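Local coordinates for protein dextranase (Pseudarthrobacter oxydans, PDB 6NZS) that catalyses the endohydrolysis of alpha-1,6-glucosidic linkages in dextran, as a family 49 glycoside hydrolase, at residues T3-G8 with K49-F54; E91-V96 with K193-Q198; G143-V148 with F189-L194. All coordinates share one frame; numbering follows the deposited sequence.

Contact 1. Residues T3-G8 with K49-F54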
# COMPACT_ATOMS: atom_id res chain seq x y z
N THR A 3 17.57 1.86 25.54
CA THR A 3 16.59 2.33 26.51
C THR A 3 15.30 2.64 25.76
O THR A 3 15.28 3.53 24.91
CB THR A 3 17.08 3.59 27.22
OG1 THR A 3 18.40 3.38 27.73
CG2 THR A 3 16.15 3.95 28.38
N THR A 4 14.23 1.93 26.10
CA THR A 4 12.93 2.16 25.47
C THR A 4 12.01 2.94 26.40
O THR A 4 12.22 3.02 27.61
CB THR A 4 12.27 0.83 25.10
OG1 THR A 4 12.12 0.02 26.27
CG2 THR A 4 13.11 0.07 24.07
N ALA A 5 10.98 3.53 25.81
CA ALA A 5 10.01 4.35 26.53
C ALA A 5 8.72 3.58 26.77
O ALA A 5 8.22 2.90 25.88
CB ALA A 5 9.68 5.62 25.75
N ASP A 6 8.17 3.73 27.97
CA ASP A 6 6.81 3.26 28.21
C ASP A 6 6.16 4.19 29.23
O ASP A 6 6.01 3.86 30.41
CB ASP A 6 6.76 1.80 28.67
CG ASP A 6 5.35 1.26 28.70
OD1 ASP A 6 4.43 1.98 28.27
OD2 ASP A 6 5.16 0.11 29.15
N ASN A 7 5.76 5.37 28.77
CA ASN A 7 5.08 6.33 29.62
C ASN A 7 3.79 6.77 28.94
O ASN A 7 3.41 6.26 27.88
CB ASN A 7 6.00 7.51 29.98
CG ASN A 7 6.49 8.28 28.77
OD1 ASN A 7 5.70 8.83 28.02
ND2 ASN A 7 7.81 8.32 28.58
N GLY A 8 3.09 7.72 29.57
CA GLY A 8 1.80 8.12 29.06
C GLY A 8 1.84 8.76 27.68
O GLY A 8 0.82 8.76 26.98
N LYS A 49 16.12 13.36 26.73
CA LYS A 49 15.62 12.03 27.09
C LYS A 49 15.11 11.35 25.82
O LYS A 49 13.91 11.29 25.57
CB LYS A 49 14.53 12.14 28.15
CG LYS A 49 14.97 12.81 29.44
CD LYS A 49 13.93 12.64 30.53
CE LYS A 49 14.53 12.91 31.91
NZ LYS A 49 13.86 12.09 32.96
N ALA A 50 16.05 10.84 25.02
CA ALA A 50 15.73 10.18 23.77
C ALA A 50 15.75 8.67 23.97
O ALA A 50 16.68 8.13 24.58
CB ALA A 50 16.71 10.58 22.67
N TYR A 51 14.73 8.00 23.45
CA TYR A 51 14.54 6.57 23.64
C TYR A 51 14.68 5.84 22.31
O TYR A 51 14.20 6.33 21.28
CB TYR A 51 13.15 6.30 24.21
CG TYR A 51 12.95 6.89 25.58
CD1 TYR A 51 13.30 6.17 26.72
CD2 TYR A 51 12.41 8.16 25.75
CE1 TYR A 51 13.11 6.70 27.98
CE2 TYR A 51 12.21 8.70 27.01
CZ TYR A 51 12.57 7.96 28.12
OH TYR A 51 12.39 8.49 29.38
N ASP A 52 15.33 4.69 22.34
CA ASP A 52 15.47 3.88 21.13
C ASP A 52 14.13 3.30 20.71
O ASP A 52 13.32 2.88 21.55
CB ASP A 52 16.43 2.73 21.41
CG ASP A 52 17.81 3.22 21.77
OD1 ASP A 52 18.52 3.71 20.86
OD2 ASP A 52 18.18 3.14 22.96
N ALA A 53 13.89 3.27 19.40
CA ALA A 53 12.73 2.61 18.82
C ALA A 53 13.25 1.67 17.74
O ALA A 53 14.06 2.07 16.91
CB ALA A 53 11.77 3.62 18.18
N PHE A 54 12.80 0.42 17.77
CA PHE A 54 13.32 -0.56 16.83
C PHE A 54 13.02 -0.15 15.40
O PHE A 54 11.94 0.38 15.10
CB PHE A 54 12.67 -1.92 17.10
CG PHE A 54 13.40 -3.06 16.45
CD1 PHE A 54 14.58 -3.52 17.00
CD2 PHE A 54 12.92 -3.65 15.30
CE1 PHE A 54 15.27 -4.57 16.42
CE2 PHE A 54 13.60 -4.71 14.71
CZ PHE A 54 14.78 -5.17 15.26
O HOH W 1 10.08 7.53 30.47
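Tyr51 reaches out of its strand and lies against the backbone of the N-terminal segment 3-8. Tyr51 CB sits 3.6 Å from the carbonyl oxygen Thr3 O and also touches the methyl of Ala5. With CG anti to the carbonyl carbon (chi1 -64°), the ring swings along segment 3-8. At CG the methyl of Ala5 comes down over one face as a CH-pi contact, 3.7 Å from Ala5 CB to the centroid of the Tyr51 ring and displaced toward the rim at CG and CD2. On the other branch, Tyr51 CD1 meets Thr4 O at 3.4 Å, and CE1 brushes Thr3 CG2. The tip ends in a water bridge: Tyr51 OH lies 2.7 Å from a water that accepts a hydrogen bond from Asn7 ND2, so the phenol spans the segment from Thr3 to Asn7.

Next along the strand, Asp52 grips Thr3 twice. Thr3 N donates a nearly straight bond (169°) to the anti lone pair of Asp52 OD2 at 2.9 Å, while Asp52 N returns a bond to Thr3 O at 2.8 Å. The other carboxylate oxygen, Asp52 OD1, takes a bond from Gln40, which, with the bond on OD2, would limit the carboxylate's rotation.

The contact lies at the surface of the Ig-like N-terminal domain, where the loop leading into strand 10-11 runs beside strand 51-58; strand 37-43 pairs with the latter, and Leu10 touches both Ala5 and Tyr51.

Contact 2. Residues E91-V96 with K193-Q198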
# COMPACT_ATOMS: atom_id res chain seq x y z
N GLU A 91 4.55 4.82 19.45
CA GLU A 91 3.35 5.53 19.86
C GLU A 91 3.74 6.86 20.48
O GLU A 91 4.71 6.93 21.25
CB GLU A 91 2.54 4.74 20.88
CG GLU A 91 2.05 3.40 20.39
CD GLU A 91 1.12 2.76 21.40
OE1 GLU A 91 1.57 1.86 22.13
OE2 GLU A 91 -0.06 3.18 21.48
N TYR A 92 2.97 7.90 20.18
CA TYR A 92 3.24 9.20 20.77
C TYR A 92 1.93 9.94 21.02
O TYR A 92 0.91 9.68 20.36
CB TYR A 92 4.26 10.03 19.97
CG TYR A 92 3.72 10.71 18.72
CD1 TYR A 92 2.89 10.03 17.83
CD2 TYR A 92 4.07 12.01 18.42
CE1 TYR A 92 2.40 10.66 16.68
CE2 TYR A 92 3.59 12.65 17.27
CZ TYR A 92 2.76 11.96 16.41
OH TYR A 92 2.26 12.58 15.29
N ALA A 93 1.94 10.83 22.01
CA ALA A 93 0.77 11.65 22.31
C ALA A 93 1.08 13.14 22.32
O ALA A 93 0.17 13.94 22.55
CB ALA A 93 0.13 11.21 23.64
N LYS A 94 2.33 13.53 22.07
CA LYS A 94 2.77 14.91 22.17
C LYS A 94 3.92 15.05 21.19
O LYS A 94 4.60 14.07 20.88
CB LYS A 94 3.24 15.17 23.61
CG LYS A 94 3.69 16.57 23.96
CD LYS A 94 3.79 16.71 25.49
CE LYS A 94 4.49 18.00 25.91
NZ LYS A 94 3.74 19.22 25.56
N ASP A 95 4.13 16.28 20.69
CA ASP A 95 5.18 16.54 19.71
C ASP A 95 6.49 15.91 20.16
O ASP A 95 6.86 15.96 21.34
CB ASP A 95 5.43 18.05 19.59
CG ASP A 95 4.29 18.80 18.93
OD1 ASP A 95 3.19 18.25 18.77
OD2 ASP A 95 4.50 19.98 18.58
N VAL A 96 7.22 15.32 19.20
CA VAL A 96 8.49 14.65 19.48
C VAL A 96 9.57 15.16 18.54
O VAL A 96 9.31 15.66 17.45
CB VAL A 96 8.40 13.11 19.36
CG1 VAL A 96 7.51 12.52 20.45
CG2 VAL A 96 7.92 12.71 17.96
N LYS A 193 -0.87 7.44 20.53
CA LYS A 193 -1.14 6.66 21.73
C LYS A 193 -2.64 6.57 21.95
O LYS A 193 -3.38 7.53 21.76
CB LYS A 193 -0.49 7.34 22.93
CG LYS A 193 -0.46 6.48 24.16
CD LYS A 193 0.91 5.88 24.35
CE LYS A 193 1.05 5.31 25.74
NZ LYS A 193 0.46 3.95 25.83
N LEU A 194 -3.10 5.39 22.36
CA LEU A 194 -4.52 5.13 22.50
C LEU A 194 -4.95 5.36 23.94
O LEU A 194 -4.34 4.83 24.87
CB LEU A 194 -4.84 3.69 22.07
CG LEU A 194 -4.42 3.34 20.64
CD1 LEU A 194 -4.76 1.89 20.35
CD2 LEU A 194 -5.08 4.26 19.63
N ARG A 195 -6.00 6.16 24.11
CA ARG A 195 -6.55 6.48 25.42
C ARG A 195 -8.07 6.40 25.36
O ARG A 195 -8.67 6.39 24.28
CB ARG A 195 -6.16 7.89 25.88
CG ARG A 195 -4.67 8.12 26.01
CD ARG A 195 -4.35 9.57 26.41
NE ARG A 195 -2.93 9.77 26.70
CZ ARG A 195 -2.37 10.96 26.87
NH1 ARG A 195 -3.12 12.06 26.78
NH2 ARG A 195 -1.08 11.06 27.14
N GLY A 196 -8.68 6.35 26.54
CA GLY A 196 -10.12 6.53 26.64
C GLY A 196 -10.91 5.53 25.82
O GLY A 196 -10.61 4.33 25.78
N GLU A 197 -11.94 6.04 25.15
CA GLU A 197 -12.85 5.18 24.42
C GLU A 197 -12.17 4.50 23.24
O GLU A 197 -12.53 3.37 22.89
CB GLU A 197 -14.07 5.98 23.94
CG GLU A 197 -14.94 6.46 25.08
CD GLU A 197 -16.30 6.94 24.61
OE1 GLU A 197 -16.36 7.65 23.58
OE2 GLU A 197 -17.31 6.60 25.26
N GLN A 198 -11.21 5.17 22.61
CA GLN A 198 -10.49 4.54 21.51
C GLN A 198 -9.68 3.35 22.01
O GLN A 198 -9.68 2.28 21.38
CB GLN A 198 -9.59 5.55 20.80
CG GLN A 198 -10.34 6.62 20.00
CD GLN A 198 -10.90 6.11 18.68
OE1 GLN A 198 -11.10 4.91 18.48
NE2 GLN A 198 -11.17 7.04 17.76
O HOH W 2 -1.48 3.17 23.48
O HOH W 3 0.80 1.53 24.78
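Lys193 meets Glu91, Tyr92 and Ala93 at once. Its backbone N donates to Tyr92 O at 2.9 Å, in a fairly straight bond (164°) although the donor stands well above the carbonyl plane. CG leaves anti to the backbone N, and a bend at chi2 (101°) carries the lysine chain alongside Glu91, where Lys193 CD passes 4.0 Å from Glu91 CB. Ala93 CB packs against Lys193 CB and also lies over one face of the Arg195 guanidinium, 3.7 Å from Arg195 NH2.

The two charged ends do not touch: Glu91 OE1 and Lys193 NZ stay 4.4 Å apart, and two waters join them. One donates to Glu91 OE2 and accepts from both Lys193 NZ and Leu194 N; the other donates to Glu91 OE1 at 2.8 Å and accepts from Lys193 NZ at 2.7 Å. The opposite charges would thus be partly screened rather than paired.

Here strand 84-92, which runs parallel to strand 176-192 in the Ig-like domain, comes to its end close to where strand 176-192 gives way to helix 196-202, on the way to the beta-solenoid.

Farther out, His11 ND1 bonds to Glu91 OE1, while Pro258 and Tyr281 pack against the glutamate side chain. Arg195 NH2 is bound to Gly8 O, which holds the guanidinium over Ala93. The Tyr92 side chain points away from segment 193-198; its OH bonds to Pro138 O, and its ring meets Tyr139 edge-to-face.

Contact 3. Residues G143-V148 with F189-L194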
# COMPACT_ATOMS: atom_id res chain seq x y z
N GLY A 143 -1.68 10.63 13.65
CA GLY A 143 -0.28 10.29 13.49
C GLY A 143 0.21 10.69 12.10
O GLY A 143 -0.49 11.33 11.31
N TYR A 144 1.45 10.30 11.82
CA TYR A 144 2.07 10.55 10.53
C TYR A 144 2.85 9.31 10.11
O TYR A 144 3.56 8.72 10.92
CB TYR A 144 3.07 11.71 10.62
CG TYR A 144 2.45 13.08 10.74
CD1 TYR A 144 2.16 13.62 12.00
CD2 TYR A 144 2.16 13.84 9.61
CE1 TYR A 144 1.59 14.88 12.11
CE2 TYR A 144 1.58 15.11 9.73
CZ TYR A 144 1.31 15.62 10.99
OH TYR A 144 0.74 16.87 11.14
N ARG A 145 2.72 8.93 8.84
CA ARG A 145 3.53 7.87 8.23
C ARG A 145 4.28 8.50 7.07
O ARG A 145 3.66 9.06 6.16
CB ARG A 145 2.62 6.74 7.74
CG ARG A 145 1.95 5.94 8.89
CD ARG A 145 0.45 5.68 8.65
NE ARG A 145 -0.32 6.92 8.56
CZ ARG A 145 -0.71 7.65 9.61
NH1 ARG A 145 -0.40 7.28 10.84
NH2 ARG A 145 -1.40 8.76 9.41
N PHE A 146 5.61 8.45 7.11
CA PHE A 146 6.40 9.21 6.14
C PHE A 146 7.75 8.55 5.91
O PHE A 146 8.20 7.71 6.69
CB PHE A 146 6.56 10.68 6.58
CG PHE A 146 7.25 10.87 7.91
CD1 PHE A 146 6.55 10.75 9.10
CD2 PHE A 146 8.60 11.20 7.96
CE1 PHE A 146 7.19 10.93 10.31
CE2 PHE A 146 9.25 11.38 9.16
CZ PHE A 146 8.54 11.26 10.34
N SER A 147 8.39 8.98 4.82
CA SER A 147 9.67 8.46 4.37
C SER A 147 10.77 9.48 4.66
O SER A 147 10.58 10.69 4.44
CB SER A 147 9.59 8.23 2.86
OG SER A 147 10.86 7.90 2.33
N VAL A 148 11.90 8.99 5.16
CA VAL A 148 13.08 9.80 5.46
C VAL A 148 14.17 9.43 4.46
O VAL A 148 14.59 8.27 4.38
CB VAL A 148 13.56 9.56 6.90
CG1 VAL A 148 14.82 10.34 7.20
CG2 VAL A 148 12.44 9.92 7.89
N PHE A 189 6.51 5.41 11.23
CA PHE A 189 5.08 5.34 11.53
C PHE A 189 4.93 5.87 12.95
O PHE A 189 5.09 5.14 13.93
CB PHE A 189 4.58 3.90 11.42
CG PHE A 189 4.78 3.26 10.05
CD1 PHE A 189 4.85 4.03 8.89
CD2 PHE A 189 4.87 1.89 9.95
CE1 PHE A 189 5.02 3.41 7.65
CE2 PHE A 189 5.03 1.27 8.73
CZ PHE A 189 5.11 2.03 7.57
N ALA A 190 4.66 7.18 13.06
CA ALA A 190 4.45 7.86 14.34
C ALA A 190 2.96 7.78 14.61
O ALA A 190 2.17 8.52 14.03
CB ALA A 190 4.92 9.31 14.24
N GLU A 191 2.57 6.86 15.49
CA GLU A 191 1.18 6.50 15.64
C GLU A 191 0.63 7.03 16.96
O GLU A 191 1.34 7.08 17.96
CB GLU A 191 1.01 4.97 15.61
CG GLU A 191 1.52 4.32 14.33
CD GLU A 191 0.86 4.88 13.10
OE1 GLU A 191 -0.33 4.58 12.93
OE2 GLU A 191 1.51 5.58 12.29
N PRO A 192 -0.64 7.42 16.99
CA PRO A 192 -1.19 8.04 18.21
C PRO A 192 -1.32 7.03 19.35
O PRO A 192 -1.83 5.92 19.17
CB PRO A 192 -2.55 8.57 17.75
CG PRO A 192 -2.92 7.73 16.58
CD PRO A 192 -1.62 7.40 15.89
N LYS A 193 -0.87 7.44 20.53
CA LYS A 193 -1.14 6.66 21.73
C LYS A 193 -2.64 6.57 21.95
O LYS A 193 -3.38 7.53 21.76
CB LYS A 193 -0.49 7.34 22.93
CG LYS A 193 -0.46 6.48 24.16
CD LYS A 193 0.91 5.88 24.35
CE LYS A 193 1.05 5.31 25.74
NZ LYS A 193 0.46 3.95 25.83
N LEU A 194 -3.10 5.39 22.36
CA LEU A 194 -4.52 5.13 22.50
C LEU A 194 -4.95 5.36 23.94
O LEU A 194 -4.34 4.83 24.87
CB LEU A 194 -4.84 3.69 22.07
CG LEU A 194 -4.42 3.34 20.64
CD1 LEU A 194 -4.76 1.89 20.35
CD2 LEU A 194 -5.08 4.26 19.63
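The guanidinium of Arg145 receives the carboxylate of Glu191 at its edge, where Arg145 NH1 donates to Glu191 OE2 at 2.9 Å in a salt bridge. The bond lies close to the guanidinium plane and meets OE2 on its syn side, but the two flat groups stand 80° apart, so this is a single-point grip rather than a two-pronged one. The Phe189 ring is met obliquely by the aliphatic part of the same arginine, with Arg145 CG 3.5 Å from Phe189 CD1; elsewhere the ring meets Trp87 and Phe383.

The arginine can do both because its chain bends at chi2 (135°) and at chi3, folding back beside the strand. Its NH2 bonds to Ala142 O and weakly to Gly143 O. Glu191 OE1 is held in turn by Lys359 and Asn357 of the solenoid, so the charges form a chain from the Ig-like domain to the solenoid. A leucine in place of Arg145 would probably leave Glu191 OE2 without its charged mate and the carbonyl of Ala142 without this donor.

Between the strands, Tyr144 and Ala190 form a hydrogen-bonded pair, Tyr144 N to Ala190 O and Ala190 N to Tyr144 O, both 2.9 Å. Gly143, with positive phi, brings its CA to 3.1 Å from Ala190 O, where a side chain would clash.

The antiparallel pairing of strands 144-150 and 176-192, at the start of the first and the end of the second, includes the non-hydrogen-bonded pair Arg145-Phe189, on the face turned to the solenoid, and continues through Phe146 with Ile188 and Val148 with Met186, as in a beta-sandwich of Ig-like type.

The three contacts follow the chain in series at first, contact 1 closing before contact 2 opens, and contacts 2 and 3 then end together on residues 193-194. The centres of contact 1 and contact 2 lie about 14 Å apart. Those of contact 1 and contact 3 are about 15 Å apart, and those of contact 2 and contact 3 about 11 Å. Strand 84-92 is central to them: it neighbours strand 51-58 of contact 1 and strand 176-192 of contact 3, and Tyr92 N probably bonds to Glu191 O at 2.9 Å. Together they run from the surface near the chain's start inward to where strand 176-192 gives way to helix 196-202 and the solenoid.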